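Local structure of GMP reductase (Trypanosoma brucei brucei, 6JIG) at residues A[8-20]-A[326-338]. The protein probably catalyses the irreversible NADPH-dependent deamination of GMP to IMP, helping to balance adenine and guanine nucleotides, and also binds guanine nucleotides at its CBS domains. The protein carries 1 engineered substitution. Sequence-based numbering, arbitrary orientation.
Sequences SIPTGLTYDDVLI and AGVPQLSAVLACT
Leu-331 is the main bump of the start of helix 330-344: its forked end fits between Tyr-15 and Val-18, on the chain of 8-20 as it bends through a 3-10 turn. CG, anti to the backbone N (chi1 -173°), points the fork at segment 8-20, and its two methyls part there. CD2 meets the fork of Val-18 tip to tip, 3.7 Å from Val-18 CG2, while CD1 meets the CD1/CE1 part of the Tyr-15 ring obliquely, 4.0 Å from Tyr-15 CD1. The ring runs alongside Gln-330 in the same direction, its plane nearly perpendicular to the amide (88°), and Tyr-15 OH comes 3.3 Å from Gln-330 CG. Beyond a bend at chi2, Gln-330 NE2 donates to Ile-310 O on barrel strand 307-310 and to a water in the plane of the ring that also bonds Tyr-15 OH.

Before the turn, the ring of Pro-329, at the N-cap position, fits the hollow at Gly-12, where a side chain would point at the helix and collide with it, and runs on to Leu-13; Pro-329 CB is 3.6 Å from Gly-12 C. Beside it Leu-13 is gripped at both backbone polar atoms by one residue: Leu-13 N donates almost straight (170°) to Ser-332 OG at 2.7 Å, and Ser-332 N donates to Leu-13 O at 3.0 Å. Ser-332 OG is also bonded to Ser-6 OG of another subunit. The 3-10 turn 15-17 is held by Asp-17 OD2, which accepts from Thr-14 N, and Lys-362 binds the carbonyls of Tyr-15 and Val-18. An N-terminal segment is thus packed, at a subunit interface, on the helix that follows strand 307-310 in the (beta/alpha)8 TIM barrel of the IMPDH/GMPR family.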
loop_
_atom_site.group_PDB
_atom_site.type_symbol
_atom_site.label_atom_id
_atom_site.label_comp_id
_atom_site.label_asym_id
_atom_site.label_seq_id
_atom_site.Cartn_x
_atom_site.Cartn_y
_atom_site.Cartn_z
ATOM N N SER A 8 13.916 -28.603 28.297
ATOM C CA SER A 8 14.316 -28.144 29.626
ATOM C C SER A 8 14.544 -26.638 29.713
ATOM O O SER A 8 14.803 -26.126 30.807
ATOM C CB SER A 8 15.587 -28.865 30.072
ATOM O OG SER A 8 16.727 -28.325 29.416
ATOM N N ILE A 9 14.464 -25.919 28.600
ATOM C CA ILE A 9 14.640 -24.469 28.584
ATOM C C ILE A 9 13.377 -23.813 29.141
ATOM O O ILE A 9 12.271 -24.063 28.633
ATOM C CB ILE A 9 14.973 -23.992 27.161
ATOM C CG1 ILE A 9 16.303 -24.629 26.707
ATOM C CG2 ILE A 9 15.041 -22.471 27.098
ATOM C CD1 ILE A 9 16.671 -24.372 25.260
ATOM N N PRO A 10 13.484 -22.974 30.173
ATOM C CA PRO A 10 12.290 -22.337 30.735
ATOM C C PRO A 10 11.748 -21.262 29.810
ATOM O O PRO A 10 12.452 -20.708 28.969
ATOM C CB PRO A 10 12.806 -21.725 32.040
ATOM C CG PRO A 10 14.216 -21.319 31.671
ATOM C CD PRO A 10 14.726 -22.426 30.759
ATOM N N THR A 11 10.473 -20.940 29.996
ATOM C CA THR A 11 9.815 -19.935 29.174
ATOM C C THR A 11 9.724 -18.626 29.946
ATOM O O THR A 11 9.262 -18.611 31.089
ATOM C CB THR A 11 8.424 -20.408 28.749
ATOM O OG1 THR A 11 8.580 -21.476 27.815
ATOM C CG2 THR A 11 7.651 -19.277 28.074
ATOM N N GLY A 12 10.167 -17.533 29.329
ATOM C CA GLY A 12 10.045 -16.214 29.929
ATOM C C GLY A 12 8.870 -15.466 29.325
ATOM O O GLY A 12 8.550 -15.630 28.153
ATOM N N LEU A 13 8.224 -14.638 30.138
ATOM C CA LEU A 13 7.041 -13.901 29.720
ATOM C C LEU A 13 7.337 -12.414 29.678
ATOM O O LEU A 13 8.113 -11.900 30.496
ATOM C CB LEU A 13 5.876 -14.145 30.680
ATOM C CG LEU A 13 5.533 -15.613 30.903
ATOM C CD1 LEU A 13 4.446 -15.704 31.961
ATOM C CD2 LEU A 13 5.093 -16.251 29.608
ATOM N N THR A 14 6.699 -11.720 28.745
ATOM C CA THR A 14 6.724 -10.264 28.753
ATOM C C THR A 14 5.329 -9.727 29.067
ATOM O O THR A 14 4.386 -10.493 29.312
ATOM C CB THR A 14 7.259 -9.709 27.430
ATOM O OG1 THR A 14 7.546 -8.318 27.611
ATOM C CG2 THR A 14 6.222 -9.878 26.319
ATOM N N TYR A 15 5.197 -8.393 29.062
ATOM C CA TYR A 15 3.927 -7.781 29.467
ATOM C C TYR A 15 2.782 -8.253 28.584
ATOM O O TYR A 15 1.699 -8.576 29.086
ATOM C CB TYR A 15 4.016 -6.260 29.424
ATOM C CG TYR A 15 5.068 -5.713 30.361
ATOM C CD1 TYR A 15 5.036 -6.024 31.714
ATOM C CD2 TYR A 15 6.102 -4.913 29.892
ATOM C CE1 TYR A 15 6.000 -5.528 32.585
ATOM C CE2 TYR A 15 7.082 -4.406 30.770
ATOM C CZ TYR A 15 7.014 -4.728 32.106
ATOM O OH TYR A 15 7.947 -4.249 32.992
ATOM N N ASP A 16 3.004 -8.304 27.265
ATOM C CA ASP A 16 1.950 -8.737 26.349
ATOM C C ASP A 16 1.569 -10.206 26.505
ATOM O O ASP A 16 0.613 -10.647 25.847
ATOM C CB ASP A 16 2.358 -8.483 24.899
ATOM C CG ASP A 16 2.112 -7.061 24.469
ATOM O OD1 ASP A 16 1.466 -6.307 25.231
ATOM O OD2 ASP A 16 2.571 -6.690 23.371
ATOM N N ASP A 17 2.276 -10.977 27.333
ATOM C CA ASP A 17 1.900 -12.368 27.556
ATOM C C ASP A 17 0.848 -12.552 28.646
ATOM O O ASP A 17 0.325 -13.659 28.790
ATOM C CB ASP A 17 3.123 -13.216 27.933
ATOM C CG ASP A 17 4.051 -13.493 26.741
ATOM O OD1 ASP A 17 3.562 -13.979 25.696
ATOM O OD2 ASP A 17 5.272 -13.225 26.850
ATOM N N VAL A 18 0.545 -11.532 29.451
ATOM C CA VAL A 18 -0.310 -11.746 30.613
ATOM C C VAL A 18 -1.359 -10.646 30.736
ATOM O O VAL A 18 -1.245 -9.563 30.155
ATOM C CB VAL A 18 0.511 -11.851 31.930
ATOM C CG1 VAL A 18 1.486 -13.034 31.860
ATOM C CG2 VAL A 18 1.282 -10.560 32.198
ATOM N N LEU A 19 -2.411 -10.962 31.484
ATOM C CA LEU A 19 -3.359 -9.970 31.985
ATOM C C LEU A 19 -3.438 -10.089 33.491
ATOM O O LEU A 19 -3.171 -11.155 34.045
ATOM C CB LEU A 19 -4.758 -10.181 31.401
ATOM C CG LEU A 19 -4.858 -10.075 29.891
ATOM C CD1 LEU A 19 -6.228 -10.612 29.485
ATOM C CD2 LEU A 19 -4.687 -8.626 29.454
ATOM N N ILE A 20 -3.804 -8.986 34.149
ATOM C CA ILE A 20 -4.095 -8.992 35.581
ATOM C C ILE A 20 -5.489 -9.573 35.801
ATOM O O ILE A 20 -6.464 -9.111 35.209
ATOM C CB ILE A 20 -3.995 -7.578 36.161
ATOM C CG1 ILE A 20 -2.552 -7.074 36.051
ATOM C CG2 ILE A 20 -4.506 -7.543 37.617
ATOM C CD1 ILE A 20 -2.448 -5.542 36.237
ATOM N N ALA A 326 21.190 -11.656 23.724
ATOM C CA ALA A 326 20.996 -11.825 25.155
ATOM C C ALA A 326 19.825 -10.986 25.652
ATOM O O ALA A 326 19.527 -9.921 25.105
ATOM C CB ALA A 326 22.253 -11.415 25.938
ATOM N N GLY A 327 19.200 -11.451 26.720
ATOM C CA GLY A 327 18.064 -10.757 27.294
ATOM C C GLY A 327 17.174 -11.725 28.050
ATOM O O GLY A 327 17.396 -12.935 28.075
ATOM N N VAL A 328 16.166 -11.151 28.704
ATOM C CA VAL A 328 15.153 -11.914 29.433
ATOM C C VAL A 328 13.828 -11.193 29.220
ATOM O O VAL A 328 13.767 -9.967 29.394
ATOM C CB VAL A 328 15.467 -12.025 30.937
ATOM C CG1 VAL A 328 14.353 -12.817 31.655
ATOM C CG2 VAL A 328 16.806 -12.679 31.179
ATOM N N PRO A 329 12.762 -11.899 28.835
ATOM C CA PRO A 329 11.449 -11.255 28.711
ATOM C C PRO A 329 11.104 -10.529 30.002
ATOM O O PRO A 329 11.313 -11.048 31.098
ATOM C CB PRO A 329 10.506 -12.437 28.436
ATOM C CG PRO A 329 11.434 -13.413 27.647
ATOM C CD PRO A 329 12.734 -13.313 28.423
ATOM N N GLN A 330 10.582 -9.311 29.864
ATOM C CA GLN A 330 10.698 -8.354 30.969
ATOM C C GLN A 330 9.813 -8.710 32.160
ATOM O O GLN A 330 10.190 -8.436 33.307
ATOM C CB GLN A 330 10.385 -6.941 30.471
ATOM C CG GLN A 330 10.461 -5.849 31.565
ATOM C CD GLN A 330 11.889 -5.525 32.021
ATOM O OE1 GLN A 330 12.807 -6.336 31.898
ATOM N NE2 GLN A 330 12.069 -4.318 32.556
ATOM N N LEU A 331 8.642 -9.320 31.938
ATOM C CA LEU A 331 7.822 -9.676 33.093
ATOM C C LEU A 331 8.525 -10.714 33.949
ATOM O O LEU A 331 8.558 -10.599 35.183
ATOM C CB LEU A 331 6.436 -10.179 32.670
ATOM C CG LEU A 331 5.500 -10.388 33.866
ATOM C CD1 LEU A 331 4.734 -9.101 34.181
ATOM C CD2 LEU A 331 4.513 -11.552 33.643
ATOM N N SER A 332 9.130 -11.717 33.314
ATOM C CA SER A 332 9.841 -12.737 34.078
ATOM C C SER A 332 11.059 -12.137 34.777
ATOM O O SER A 332 11.440 -12.584 35.861
ATOM C CB SER A 332 10.282 -13.882 33.161
ATOM O OG SER A 332 9.167 -14.614 32.673
ATOM N N ALA A 333 11.713 -11.159 34.144
ATOM C CA ALA A 333 12.886 -10.549 34.774
ATOM C C ALA A 333 12.487 -9.799 36.038
ATOM O O ALA A 333 13.155 -9.902 37.077
ATOM C CB ALA A 333 13.583 -9.602 33.797
ATOM N N VAL A 334 11.387 -9.051 35.965
ATOM C CA VAL A 334 10.872 -8.333 37.132
ATOM C C VAL A 334 10.470 -9.316 38.229
ATOM O O VAL A 334 10.797 -9.131 39.407
ATOM C CB VAL A 334 9.703 -7.427 36.709
ATOM C CG1 VAL A 334 9.006 -6.788 37.946
ATOM C CG2 VAL A 334 10.203 -6.349 35.742
ATOM N N LEU A 335 9.737 -10.370 37.864
ATOM C CA LEU A 335 9.330 -11.358 38.859
ATOM C C LEU A 335 10.531 -11.950 39.574
ATOM O O LEU A 335 10.540 -12.061 40.806
ATOM C CB LEU A 335 8.521 -12.472 38.200
ATOM C CG LEU A 335 7.073 -12.185 37.788
ATOM C CD1 LEU A 335 6.567 -13.334 36.923
ATOM C CD2 LEU A 335 6.161 -12.006 38.996
ATOM N N ALA A 336 11.556 -12.346 38.817
ATOM C CA ALA A 336 12.681 -13.030 39.436
ATOM C C ALA A 336 13.503 -12.064 40.272
ATOM O O ALA A 336 13.953 -12.408 41.370
ATOM C CB ALA A 336 13.562 -13.693 38.368
ATOM N N CYS A 337 13.710 -10.850 39.770
ATOM C CA CYS A 337 14.573 -9.929 40.496
ATOM C C CYS A 337 13.895 -9.410 41.756
ATOM O O CYS A 337 14.552 -9.247 42.795
ATOM C CB CYS A 337 14.988 -8.766 39.597
ATOM S SG CYS A 337 16.133 -9.232 38.272
ATOM N N THR A 338 12.585 -9.155 41.692
ATOM C CA THR A 338 11.929 -8.570 42.855
ATOM C C THR A 338 11.716 -9.596 43.953
ATOM O O THR A 338 11.631 -9.219 45.123
ATOM C CB THR A 338 10.592 -7.904 42.495
ATOM O OG1 THR A 338 9.666 -8.865 41.961
ATOM C CG2 THR A 338 10.814 -6.752 41.509
HETATM O O HOH W 1 9.851 -2.375 32.259
#